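Local coordinates for protein uroporphyrin-III C-methyltransferase (Thermus thermophilus, PDB 1VE2) that probably methylates uroporphyrinogen III at ring carbons, with S-adenosyl-L-methionine as methyl donor, in the biosynthesis of modified tetrapyrroles, at residues V5-A10 with L100-A105; S123-P128 with P191-R196; P181-A186 with G223-L228. All coordinates share one frame; numbering follows the deposited sequence.

Interaction 1: V5-A10 with L100-A105; sequences VYLVGA and LALRRA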
loop_
_atom_site.group_PDB
_atom_site.type_symbol
_atom_site.label_atom_id
_atom_site.label_comp_id
_atom_site.label_asym_id
_atom_site.label_seq_id
_atom_site.Cartn_x
_atom_site.Cartn_y
_atom_site.Cartn_z
ATOM N N VAL A 5 -9.971 -20.672 2.652
ATOM C CA VAL A 5 -8.600 -20.237 2.482
ATOM C C VAL A 5 -8.508 -18.727 2.632
ATOM O O VAL A 5 -9.328 -17.985 2.087
ATOM C CB VAL A 5 -8.062 -20.630 1.083
ATOM C CG1 VAL A 5 -6.652 -20.088 0.898
ATOM C CG2 VAL A 5 -8.083 -22.155 0.924
ATOM N N TYR A 6 -7.515 -18.280 3.389
ATOM C CA TYR A 6 -7.291 -16.852 3.570
ATOM C C TYR A 6 -5.962 -16.527 2.910
ATOM O O TYR A 6 -4.971 -17.216 3.162
ATOM C CB TYR A 6 -7.183 -16.496 5.055
ATOM C CG TYR A 6 -8.487 -16.530 5.814
ATOM C CD1 TYR A 6 -9.313 -15.411 5.864
ATOM C CD2 TYR A 6 -8.889 -17.680 6.493
ATOM C CE1 TYR A 6 -10.511 -15.428 6.579
ATOM C CE2 TYR A 6 -10.089 -17.711 7.208
ATOM C CZ TYR A 6 -10.890 -16.581 7.247
ATOM O OH TYR A 6 -12.069 -16.599 7.959
ATOM N N LEU A 7 -5.939 -15.521 2.042
ATOM C CA LEU A 7 -4.669 -15.104 1.428
ATOM C C LEU A 7 -4.313 -13.915 2.313
ATOM O O LEU A 7 -4.963 -12.867 2.254
ATOM C CB LEU A 7 -4.863 -14.685 -0.035
ATOM C CG LEU A 7 -5.469 -15.762 -0.955
ATOM C CD1 LEU A 7 -5.389 -15.267 -2.400
ATOM C CD2 LEU A 7 -4.717 -17.096 -0.820
ATOM N N VAL A 8 -3.288 -14.101 3.138
ATOM C CA VAL A 8 -2.880 -13.108 4.132
ATOM C C VAL A 8 -1.586 -12.352 3.903
ATOM O O VAL A 8 -0.555 -12.946 3.596
ATOM C CB VAL A 8 -2.774 -13.788 5.527
ATOM C CG1 VAL A 8 -2.480 -12.742 6.628
ATOM C CG2 VAL A 8 -4.051 -14.561 5.813
ATOM N N GLY A 9 -1.655 -11.035 4.075
ATOM C CA GLY A 9 -0.480 -10.198 3.937
ATOM C C GLY A 9 0.230 -10.106 5.280
ATOM O O GLY A 9 -0.400 -9.833 6.304
ATOM N N ALA A 10 1.542 -10.336 5.284
ATOM C CA ALA A 10 2.317 -10.274 6.519
ATOM C C ALA A 10 2.930 -8.897 6.753
ATOM O O ALA A 10 3.575 -8.669 7.774
ATOM C CB ALA A 10 3.432 -11.332 6.492
ATOM N N LEU A 100 -7.848 -16.384 -8.266
ATOM C CA LEU A 100 -8.588 -16.906 -9.417
ATOM C C LEU A 100 -8.759 -18.417 -9.334
ATOM O O LEU A 100 -9.836 -18.950 -9.606
ATOM C CB LEU A 100 -7.865 -16.575 -10.724
ATOM C CG LEU A 100 -8.256 -15.310 -11.471
ATOM C CD1 LEU A 100 -7.385 -15.199 -12.725
ATOM C CD2 LEU A 100 -9.747 -15.366 -11.848
ATOM N N ALA A 101 -7.682 -19.111 -8.974
ATOM C CA ALA A 101 -7.735 -20.562 -8.869
ATOM C C ALA A 101 -8.741 -21.010 -7.817
ATOM O O ALA A 101 -9.481 -21.973 -8.027
ATOM C CB ALA A 101 -6.348 -21.117 -8.547
ATOM N N LEU A 102 -8.787 -20.306 -6.692
ATOM C CA LEU A 102 -9.715 -20.681 -5.631
ATOM C C LEU A 102 -11.148 -20.472 -6.095
ATOM O O LEU A 102 -12.010 -21.329 -5.874
ATOM C CB LEU A 102 -9.431 -19.866 -4.364
ATOM C CG LEU A 102 -8.064 -20.142 -3.723
ATOM C CD1 LEU A 102 -7.782 -19.110 -2.646
ATOM C CD2 LEU A 102 -8.032 -21.549 -3.145
ATOM N N ARG A 103 -11.398 -19.338 -6.743
ATOM C CA ARG A 103 -12.726 -19.030 -7.261
ATOM C C ARG A 103 -13.153 -20.116 -8.245
ATOM O O ARG A 103 -14.243 -20.670 -8.142
ATOM C CB ARG A 103 -12.718 -17.673 -7.985
ATOM C CG ARG A 103 -14.066 -17.246 -8.548
ATOM C CD ARG A 103 -14.749 -16.189 -7.668
ATOM N NE ARG A 103 -15.038 -16.678 -6.326
ATOM C CZ ARG A 103 -15.413 -15.910 -5.305
ATOM N NH1 ARG A 103 -15.547 -14.599 -5.461
ATOM N NH2 ARG A 103 -15.656 -16.455 -4.121
ATOM N N ARG A 104 -12.281 -20.417 -9.203
ATOM C CA ARG A 104 -12.589 -21.425 -10.209
ATOM C C ARG A 104 -12.741 -22.828 -9.632
ATOM O O ARG A 104 -13.404 -23.672 -10.230
ATOM C CB ARG A 104 -11.523 -21.399 -11.310
ATOM C CG ARG A 104 -11.617 -20.139 -12.162
ATOM C CD ARG A 104 -10.389 -19.881 -13.040
ATOM N NE ARG A 104 -10.583 -18.664 -13.831
ATOM C CZ ARG A 104 -9.658 -18.111 -14.618
ATOM N NH1 ARG A 104 -8.459 -18.662 -14.729
ATOM N NH2 ARG A 104 -9.937 -17.006 -15.300
ATOM N N ALA A 105 -12.140 -23.080 -8.474
ATOM C CA ALA A 105 -12.256 -24.398 -7.851
ATOM C C ALA A 105 -13.466 -24.464 -6.925
ATOM O O ALA A 105 -13.786 -25.526 -6.383
ATOM C CB ALA A 105 -10.978 -24.735 -7.082
#

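Interaction 2: S123-P128 with P191-R196; sequences SALGLP and PGEAVR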
loop_
_atom_site.group_PDB
_atom_site.type_symbol
_atom_site.label_atom_id
_atom_site.label_comp_id
_atom_site.label_asym_id
_atom_site.label_seq_id
_atom_site.Cartn_x
_atom_site.Cartn_y
_atom_site.Cartn_z
ATOM N N SER A 123 6.835 4.481 4.021
ATOM C CA SER A 123 6.078 5.267 4.987
ATOM C C SER A 123 6.600 5.003 6.400
ATOM O O SER A 123 6.683 5.918 7.217
ATOM C CB SER A 123 4.583 4.930 4.923
ATOM O OG SER A 123 4.015 5.355 3.693
ATOM N N ALA A 124 6.953 3.754 6.693
ATOM C CA ALA A 124 7.460 3.432 8.025
ATOM C C ALA A 124 8.705 4.259 8.340
ATOM O O ALA A 124 8.968 4.584 9.500
ATOM C CB ALA A 124 7.773 1.941 8.134
ATOM N N LEU A 125 9.471 4.593 7.305
ATOM C CA LEU A 125 10.673 5.396 7.483
ATOM C C LEU A 125 10.351 6.881 7.370
ATOM O O LEU A 125 11.251 7.721 7.401
ATOM C CB LEU A 125 11.736 5.017 6.451
ATOM C CG LEU A 125 12.361 3.632 6.645
ATOM C CD1 LEU A 125 13.341 3.331 5.521
ATOM C CD2 LEU A 125 13.060 3.581 7.990
ATOM N N GLY A 126 9.060 7.192 7.255
ATOM C CA GLY A 126 8.627 8.574 7.147
ATOM C C GLY A 126 9.035 9.224 5.840
ATOM O O GLY A 126 9.288 10.429 5.787
ATOM N N LEU A 127 9.095 8.427 4.780
ATOM C CA LEU A 127 9.488 8.936 3.474
ATOM C C LEU A 127 8.298 8.982 2.509
ATOM O O LEU A 127 7.637 7.971 2.284
ATOM C CB LEU A 127 10.589 8.048 2.901
ATOM C CG LEU A 127 11.782 7.838 3.839
ATOM C CD1 LEU A 127 12.744 6.858 3.190
ATOM C CD2 LEU A 127 12.473 9.163 4.133
ATOM N N PRO A 128 8.023 10.159 1.923
ATOM C CA PRO A 128 6.913 10.343 0.981
ATOM C C PRO A 128 7.273 9.974 -0.460
ATOM O O PRO A 128 8.439 10.040 -0.853
ATOM C CB PRO A 128 6.599 11.826 1.129
ATOM C CG PRO A 128 7.982 12.419 1.264
ATOM C CD PRO A 128 8.671 11.452 2.230
ATOM N N PRO A 191 16.422 -6.637 11.027
ATOM C CA PRO A 191 17.785 -6.423 11.525
ATOM C C PRO A 191 18.657 -6.338 10.269
ATOM O O PRO A 191 18.446 -7.096 9.322
ATOM C CB PRO A 191 18.068 -7.695 12.321
ATOM C CG PRO A 191 16.709 -8.100 12.812
ATOM C CD PRO A 191 15.829 -7.856 11.605
ATOM N N GLY A 192 19.616 -5.421 10.242
ATOM C CA GLY A 192 20.460 -5.303 9.063
ATOM C C GLY A 192 19.906 -4.326 8.038
ATOM O O GLY A 192 20.325 -4.306 6.878
ATOM N N GLU A 193 18.950 -3.516 8.474
ATOM C CA GLU A 193 18.335 -2.510 7.623
ATOM C C GLU A 193 19.409 -1.548 7.132
ATOM O O GLU A 193 20.222 -1.058 7.918
ATOM C CB GLU A 193 17.285 -1.740 8.419
ATOM C CG GLU A 193 16.742 -0.517 7.715
ATOM C CD GLU A 193 15.774 0.249 8.582
ATOM O OE1 GLU A 193 14.713 -0.310 8.930
ATOM O OE2 GLU A 193 16.078 1.410 8.921
ATOM N N ALA A 194 19.410 -1.275 5.831
ATOM C CA ALA A 194 20.397 -0.373 5.253
ATOM C C ALA A 194 19.787 0.541 4.194
ATOM O O ALA A 194 19.052 0.087 3.318
ATOM C CB ALA A 194 21.545 -1.181 4.651
ATOM N N VAL A 195 20.099 1.831 4.284
ATOM C CA VAL A 195 19.596 2.821 3.337
ATOM C C VAL A 195 20.749 3.635 2.760
ATOM O O VAL A 195 21.614 4.107 3.499
ATOM C CB VAL A 195 18.603 3.798 4.016
ATOM C CG1 VAL A 195 18.138 4.842 3.021
ATOM C CG2 VAL A 195 17.416 3.034 4.570
ATOM N N ARG A 196 20.767 3.786 1.438
ATOM C CA ARG A 196 21.806 4.570 0.773
ATOM C C ARG A 196 21.157 5.608 -0.132
ATOM O O ARG A 196 20.288 5.284 -0.948
ATOM C CB ARG A 196 22.722 3.675 -0.056
ATOM C CG ARG A 196 23.464 2.625 0.750
ATOM C CD ARG A 196 24.557 1.998 -0.089
ATOM N NE ARG A 196 24.755 0.589 0.234
ATOM C CZ ARG A 196 25.619 -0.205 -0.390
ATOM N NH1 ARG A 196 25.729 -1.478 -0.034
ATOM N NH2 ARG A 196 26.379 0.278 -1.363
#

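Interaction 3: P181-A186 with G223-L228; sequences PLALLA and GLYGEL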
loop_
_atom_site.group_PDB
_atom_site.type_symbol
_atom_site.label_atom_id
_atom_site.label_comp_id
_atom_site.label_asym_id
_atom_site.label_seq_id
_atom_site.Cartn_x
_atom_site.Cartn_y
_atom_site.Cartn_z
ATOM N N PRO A 181 17.840 12.243 -7.871
ATOM C CA PRO A 181 18.056 11.619 -6.563
ATOM C C PRO A 181 17.533 10.185 -6.573
ATOM O O PRO A 181 16.463 9.913 -7.118
ATOM C CB PRO A 181 17.261 12.518 -5.622
ATOM C CG PRO A 181 17.400 13.857 -6.258
ATOM C CD PRO A 181 17.181 13.552 -7.721
ATOM N N LEU A 182 18.296 9.278 -5.974
ATOM C CA LEU A 182 17.924 7.871 -5.914
ATOM C C LEU A 182 18.234 7.284 -4.543
ATOM O O LEU A 182 19.266 7.593 -3.937
ATOM C CB LEU A 182 18.667 7.084 -6.995
ATOM C CG LEU A 182 18.311 5.601 -7.156
ATOM C CD1 LEU A 182 18.555 5.169 -8.585
ATOM C CD2 LEU A 182 19.117 4.756 -6.187
ATOM N N ALA A 183 17.332 6.438 -4.055
ATOM C CA ALA A 183 17.504 5.802 -2.760
ATOM C C ALA A 183 17.449 4.288 -2.880
ATOM O O ALA A 183 16.686 3.738 -3.674
ATOM C CB ALA A 183 16.434 6.286 -1.798
ATOM N N LEU A 184 18.284 3.615 -2.097
ATOM C CA LEU A 184 18.324 2.159 -2.077
ATOM C C LEU A 184 18.040 1.762 -0.633
ATOM O O LEU A 184 18.793 2.111 0.270
ATOM C CB LEU A 184 19.700 1.650 -2.517
ATOM C CG LEU A 184 20.103 1.945 -3.965
ATOM C CD1 LEU A 184 21.513 1.423 -4.223
ATOM C CD2 LEU A 184 19.117 1.292 -4.924
ATOM N N LEU A 185 16.942 1.050 -0.412
ATOM C CA LEU A 185 16.570 0.658 0.938
ATOM C C LEU A 185 16.442 -0.849 1.063
ATOM O O LEU A 185 15.566 -1.466 0.454
ATOM C CB LEU A 185 15.248 1.324 1.332
ATOM C CG LEU A 185 15.153 2.832 1.087
ATOM C CD1 LEU A 185 14.845 3.097 -0.381
ATOM C CD2 LEU A 185 14.060 3.422 1.963
ATOM N N ALA A 186 17.321 -1.442 1.864
ATOM C CA ALA A 186 17.299 -2.882 2.050
ATOM C C ALA A 186 16.902 -3.278 3.462
ATOM O O ALA A 186 17.205 -2.578 4.425
ATOM C CB ALA A 186 18.665 -3.469 1.707
ATOM N N GLY A 223 14.872 13.744 -3.082
ATOM C CA GLY A 223 15.774 14.791 -2.634
ATOM C C GLY A 223 15.511 15.210 -1.201
ATOM O O GLY A 223 16.344 15.854 -0.569
ATOM N N LEU A 224 14.348 14.838 -0.676
ATOM C CA LEU A 224 13.981 15.184 0.695
ATOM C C LEU A 224 14.381 14.110 1.702
ATOM O O LEU A 224 14.315 14.329 2.912
ATOM C CB LEU A 224 12.469 15.361 0.803
ATOM C CG LEU A 224 11.742 16.456 0.027
ATOM C CD1 LEU A 224 10.244 16.246 0.185
ATOM C CD2 LEU A 224 12.157 17.823 0.543
ATOM N N TYR A 225 14.787 12.951 1.201
ATOM C CA TYR A 225 15.108 11.825 2.065
ATOM C C TYR A 225 16.216 12.019 3.089
ATOM O O TYR A 225 16.162 11.435 4.171
ATOM C CB TYR A 225 15.369 10.591 1.201
ATOM C CG TYR A 225 14.102 10.021 0.569
ATOM C CD1 TYR A 225 12.908 10.753 0.561
ATOM C CD2 TYR A 225 14.097 8.756 -0.016
ATOM C CE1 TYR A 225 11.742 10.234 -0.014
ATOM C CE2 TYR A 225 12.935 8.226 -0.595
ATOM C CZ TYR A 225 11.767 8.971 -0.590
ATOM O OH TYR A 225 10.627 8.456 -1.166
ATOM N N GLY A 226 17.211 12.839 2.763
ATOM C CA GLY A 226 18.294 13.073 3.703
ATOM C C GLY A 226 17.797 13.718 4.980
ATOM O O GLY A 226 18.195 13.341 6.082
ATOM N N GLU A 227 16.904 14.688 4.839
ATOM C CA GLU A 227 16.365 15.393 5.987
ATOM C C GLU A 227 15.271 14.613 6.714
ATOM O O GLU A 227 15.038 14.829 7.902
ATOM C CB GLU A 227 15.844 16.761 5.531
ATOM C CG GLU A 227 15.090 17.562 6.582
ATOM C CD GLU A 227 14.755 18.968 6.106
ATOM O OE1 GLU A 227 14.496 19.142 4.895
ATOM O OE2 GLU A 227 14.739 19.895 6.939
ATOM N N LEU A 228 14.619 13.689 6.015
ATOM C CA LEU A 228 13.541 12.908 6.616
ATOM C C LEU A 228 13.908 11.506 7.098
ATOM O O LEU A 228 13.248 10.957 7.982
ATOM C CB LEU A 228 12.374 12.803 5.631
ATOM C CG LEU A 228 11.576 14.085 5.407
ATOM C CD1 LEU A 228 10.523 13.855 4.331
ATOM C CD2 LEU A 228 10.923 14.509 6.718
#

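Interaction 1: V5-A10 with L100-A105
Leu102 reaches from its helix with both methyls directed at Val5; the two side chains cross at about a right angle, yet their methyl pairs line up roughly side by side. Leu102 CD1 makes the tighter fit, 3.8 Å from Val5 CG1, and it also lies 4.0 Å from Val5 CB. The second branch repeats the match, Leu102 CD2 standing 4.1 Å from Val5 CG2. Val5 can offer two methyls at once because CG1 is trans to the main-chain nitrogen (chi1 177°), which leaves CG2 beside that nitrogen. Leu7, two residues along the strand and on the same face, joins differently: it slides past Leu102 in the opposite direction, with Leu7 CD2 4.1 Å from Leu102 CD1. One leucine thus bridges two alternate strand residues by dispersion alone, and all three are buried. Ile72 and Ala75 of helix 64-76 and Phe109 of strand 109-112 complete the apolar surroundings. Tyr6 and Val8, on the other face of the strand, pack against helix 20-28. Helix 95-105 links strands 80-85 and 109-112, which flank strand 4-9, and it touches the strand lying between them. This illustrates a beta-alpha-beta crossover that passes over an intervening strand in the layered, parallel alpha/beta domain of tetrapyrrole methylases.

Interaction 2: S123-P128 with P191-R196
A leucine methyl facing a carboxylate is the odd feature here: Leu125 CD2 lies 3.8 Å from Glu193 OE2, a van der Waals approach with no polar bond between the two side chains. They slide past each other in opposite directions, and only the methyl CD2 comes close to the carboxylate. A chi1 of 170° sets Glu193 CG trans to the main-chain nitrogen, and the chain runs on extended beyond CG, which carries the carboxylate to the leucine. Its other oxygen is engaged elsewhere, since Glu193 OE1 accepts a hydrogen bond from the backbone N of Gly189, which ties the carboxylate down at the exposed margin of the contact. The second branch of Leu125 behaves conventionally. It meets Val195 tip to tip, with Leu125 CD1 4.2 Å from Val195 CG2, a looser apolar touch.

What places Leu125 here is the way its helix stops. It is the first residue to depart from helical geometry, and Gly126 follows with a phi of 68° as the C-prime residue of a Schellman motif, in which Gly126 N binds Ser123 O at 2.7 Å. The chain thereby turns away from the helix axis just after Leu125, whose side chain points toward residues 191-196. Ser123, in the last turn of the helix, has its OG hydrogen-bonded to Val119 O and to Asp88 OD1 of the second subunit. In the wider fold, Leu185 of strand 181-186 touches Leu125, Leu127 and Val195 alike. Val195 belongs to strand 194-199, an outermost strand of the mixed sheet within this chain, whose Ala194 and Arg196 pair by backbone bonds with strand 181-186; the turn that leaves helix 119-124 therefore packs against two adjacent strands.

Interaction 3: P181-A186 with G223-L228
Ala183 and Tyr225 join the mixed five-stranded sheet to the short helical segment that follows its strand 214-218, an instance of helix-on-sheet packing in the second of the protein's two alpha/beta halves. Strand 181-186 lies between strands 194-199 and 214-218, and its alternate residues Pro181 and Ala183 point toward residues 223-228, whereas Leu182 points away.

The two segments diverge along their length: the CA atoms of Pro181 and Gly223 are 5.5 Å apart, those of Ala183 and Tyr225 8.1 Å. At the close end the pyrrolidine ring of Pro181 lies against bare main chain. Pro181 CB approaches Gly223 N at 3.7 Å, and Pro181 CG is 4.1 Å from Gly223 CA. The glycine brings no side chain to this encounter, so the proline meets the backbone itself.

Farther along, the wider gap is filled by an aromatic ring. Tyr225 presents its edge, and the methyl of Ala183 sits near the ring plane, with Ala183 CB 3.8 Å from Tyr225 CD2 and slightly farther from CE2. The contact is thus methyl against edge, without the face-on placement of a CH-pi interaction. The ring's rotation explains which edge is used: with a chi2 of 13°, CD1 is nearly eclipsed with CA, and CD2 is swung outward toward the strand. Leu197 and Val217, one from each flanking strand, also touch the Tyr225 side chain, which thus reaches residues of all three strands. On the helical side, Glu227 forms a salt bridge with Arg104 of the second subunit. At the far end of the ring Tyr225 OH is hydrogen-bonded to the backbone oxygen of Pro128.

In the fold
Interaction 1 comes first along the chain and lies in the parallel sheet, whereas interactions 2 and 3 share the mixed sheet on the other side of the chain's centre. Their centres are 30 and 36 Å from that of interaction 1, but only 9 Å from each other. The segments of interactions 2 and 3 alternate in sequence, and neighbouring strands 181-186 and 194-199 bring them together; Pro128 also packs on Leu228. Interactions 1 and 3 do not touch within one chain, yet Leu100 of one subunit packs on Leu224 of the other, so dimerisation brings helix 95-105 to the helical segment 223-228 of the other subunit.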